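Local coordinates for protein FI20010p1 (Drosophila melanogaster, PDB 7CFB) that probably acts, as the Tudor-domain protein Krimper, in piRNA amplification and gene silencing, at residues Y95-A100 against R111-S117. Sequence-based numbering, arbitrary orientation.
Sequences YGDIFA and RITINSS
Phe99 lays one ring face over CG2 of Ile112, a CH-pi contact with the methyl 3.6 Å from the ring centroid. CG1 of Ile114 meets the same ring at its edge, 3.8 Å from CZ. With CG set between the backbone N and carbonyl carbon (chi1 65°), the ring leans toward the neighbouring strand. With alanine in place of Phe99, Ile112 CG2 and Ile114 CG1 would probably lose their shared partner, opening a gap on this face of the sheet. CG2 of Ile114 turns instead to Tyr95, 3.6 Å from CD1, and the tyrosine OH reaches CB of Ser117. The backbones of Phe99 and Ile112 form a hydrogen-bonded antiparallel pair, with bonds of 3.0 Å from Phe99 N to Ile112 O and 2.9 Å from Ile112 N to Phe99 O. Next to this pair, Thr113 OG1 donates to Asp97 O at 3.0 Å, from above the carbonyl plane. A water bridges that same oxygen to Ile114 N. Further along, Gly96 N donates to Ile114 O at 3.0 Å. Further out, Phe136 packs on Ile112 and Ile114, and Asp129 forms a salt bridge with Arg111. Asn115 and Ser116 form a classic beta bulge opposite Asp124 of strand 123-127. The segments belong to an antiparallel beta hairpin within the first Tudor domain.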
loop_
_atom_site.group_PDB
_atom_site.type_symbol
_atom_site.label_atom_id
_atom_site.label_comp_id
_atom_site.label_asym_id
_atom_site.label_seq_id
_atom_site.Cartn_x
_atom_site.Cartn_y
_atom_site.Cartn_z
ATOM N N TYR A 95 -14.967 2.590 -7.990
ATOM C CA TYR A 95 -13.886 3.506 -7.570
ATOM C C TYR A 95 -14.005 3.723 -6.064
ATOM O O TYR A 95 -15.084 3.959 -5.539
ATOM C CB TYR A 95 -14.006 4.835 -8.308
ATOM C CG TYR A 95 -13.907 4.735 -9.804
ATOM C CD1 TYR A 95 -12.700 4.496 -10.415
ATOM C CD2 TYR A 95 -15.014 4.861 -10.606
ATOM C CE1 TYR A 95 -12.598 4.388 -11.780
ATOM C CE2 TYR A 95 -14.937 4.742 -11.974
ATOM C CZ TYR A 95 -13.721 4.504 -12.561
ATOM O OH TYR A 95 -13.609 4.403 -13.897
ATOM N N GLY A 96 -12.884 3.567 -5.383
ATOM C CA GLY A 96 -12.789 3.745 -3.932
ATOM C C GLY A 96 -13.034 2.466 -3.163
ATOM O O GLY A 96 -12.731 2.439 -2.002
ATOM N N ASP A 97 -13.541 1.437 -3.820
ATOM C CA ASP A 97 -13.800 0.147 -3.144
ATOM C C ASP A 97 -12.485 -0.625 -3.028
ATOM O O ASP A 97 -11.676 -0.516 -3.900
ATOM C CB ASP A 97 -15.004 -0.579 -3.735
ATOM C CG ASP A 97 -16.341 -0.002 -3.290
ATOM O OD1 ASP A 97 -16.346 0.939 -2.525
ATOM O OD2 ASP A 97 -17.359 -0.494 -3.720
ATOM N N ILE A 98 -12.330 -1.410 -1.980
ATOM C CA ILE A 98 -11.069 -2.157 -1.756
ATOM C C ILE A 98 -11.155 -3.608 -2.251
ATOM O O ILE A 98 -12.147 -4.246 -2.023
ATOM C CB ILE A 98 -10.669 -2.038 -0.287
ATOM C CG1 ILE A 98 -10.477 -0.573 0.097
ATOM C CG2 ILE A 98 -9.446 -2.859 0.016
ATOM C CD1 ILE A 98 -10.553 -0.362 1.553
ATOM N N PHE A 99 -10.107 -4.063 -2.922
ATOM C CA PHE A 99 -9.980 -5.430 -3.468
ATOM C C PHE A 99 -8.514 -5.847 -3.455
ATOM O O PHE A 99 -7.715 -5.179 -2.834
ATOM C CB PHE A 99 -10.708 -5.580 -4.796
ATOM C CG PHE A 99 -10.173 -4.767 -5.940
ATOM C CD1 PHE A 99 -10.499 -3.434 -6.082
ATOM C CD2 PHE A 99 -9.366 -5.351 -6.889
ATOM C CE1 PHE A 99 -10.025 -2.709 -7.148
ATOM C CE2 PHE A 99 -8.884 -4.617 -7.953
ATOM C CZ PHE A 99 -9.220 -3.300 -8.078
ATOM N N ALA A 100 -8.200 -6.962 -4.093
ATOM C CA ALA A 100 -6.815 -7.457 -4.107
ATOM C C ALA A 100 -6.315 -7.645 -5.537
ATOM O O ALA A 100 -7.104 -7.899 -6.415
ATOM C CB ALA A 100 -6.732 -8.720 -3.306
ATOM N N ARG A 111 -3.579 -5.325 -1.318
ATOM C CA ARG A 111 -4.854 -4.566 -1.315
ATOM C C ARG A 111 -4.708 -3.360 -2.233
ATOM O O ARG A 111 -3.676 -2.766 -2.235
ATOM C CB ARG A 111 -5.330 -4.237 0.100
ATOM C CG ARG A 111 -5.493 -5.444 1.000
ATOM C CD ARG A 111 -6.377 -5.162 2.182
ATOM N NE ARG A 111 -5.751 -4.186 3.034
ATOM C CZ ARG A 111 -6.366 -3.460 3.927
ATOM N NH1 ARG A 111 -7.654 -3.580 4.120
ATOM N NH2 ARG A 111 -5.686 -2.592 4.618
ATOM N N ILE A 112 -5.754 -3.061 -2.964
ATOM C CA ILE A 112 -5.733 -2.005 -3.995
ATOM C C ILE A 112 -7.104 -1.352 -4.079
ATOM O O ILE A 112 -8.070 -1.984 -3.741
ATOM C CB ILE A 112 -5.355 -2.667 -5.336
ATOM C CG1 ILE A 112 -5.068 -1.671 -6.461
ATOM C CG2 ILE A 112 -6.351 -3.738 -5.729
ATOM C CD1 ILE A 112 -4.776 -2.275 -7.786
ATOM N N THR A 113 -7.127 -0.114 -4.524
ATOM C CA THR A 113 -8.374 0.586 -4.840
ATOM C C THR A 113 -8.168 1.342 -6.159
ATOM O O THR A 113 -7.080 1.804 -6.380
ATOM C CB THR A 113 -8.812 1.479 -3.686
ATOM O OG1 THR A 113 -10.068 1.955 -4.127
ATOM C CG2 THR A 113 -7.861 2.619 -3.418
ATOM N N ILE A 114 -9.185 1.403 -6.998
ATOM C CA ILE A 114 -9.124 2.194 -8.245
ATOM C C ILE A 114 -9.632 3.594 -7.906
ATOM O O ILE A 114 -10.712 3.717 -7.437
ATOM C CB ILE A 114 -9.934 1.563 -9.381
ATOM C CG1 ILE A 114 -9.508 0.126 -9.653
ATOM C CG2 ILE A 114 -9.807 2.407 -10.623
ATOM C CD1 ILE A 114 -8.228 0.034 -10.377
ATOM N N ASN A 115 -8.820 4.604 -8.132
ATOM C CA ASN A 115 -9.238 5.981 -7.795
ATOM C C ASN A 115 -9.796 6.723 -9.013
ATOM O O ASN A 115 -10.628 7.540 -8.818
ATOM C CB ASN A 115 -8.188 6.713 -6.961
ATOM C CG ASN A 115 -6.848 6.845 -7.635
ATOM O OD1 ASN A 115 -5.988 6.003 -7.500
ATOM N ND2 ASN A 115 -6.664 7.923 -8.356
ATOM N N SER A 116 -9.346 6.413 -10.217
ATOM C CA SER A 116 -9.832 7.143 -11.410
ATOM C C SER A 116 -9.582 6.360 -12.694
ATOM O O SER A 116 -8.762 5.481 -12.697
ATOM C CB SER A 116 -9.214 8.514 -11.512
ATOM O OG SER A 116 -7.872 8.453 -11.912
ATOM N N SER A 117 -10.291 6.763 -13.735
ATOM C CA SER A 117 -10.154 6.252 -15.114
ATOM C C SER A 117 -9.036 7.028 -15.806
ATOM O O SER A 117 -8.953 8.218 -15.624
ATOM C CB SER A 117 -11.440 6.423 -15.840
ATOM O OG SER A 117 -11.405 5.763 -17.075
HETATM O O HOH W 1 -11.544 0.122 -6.477
#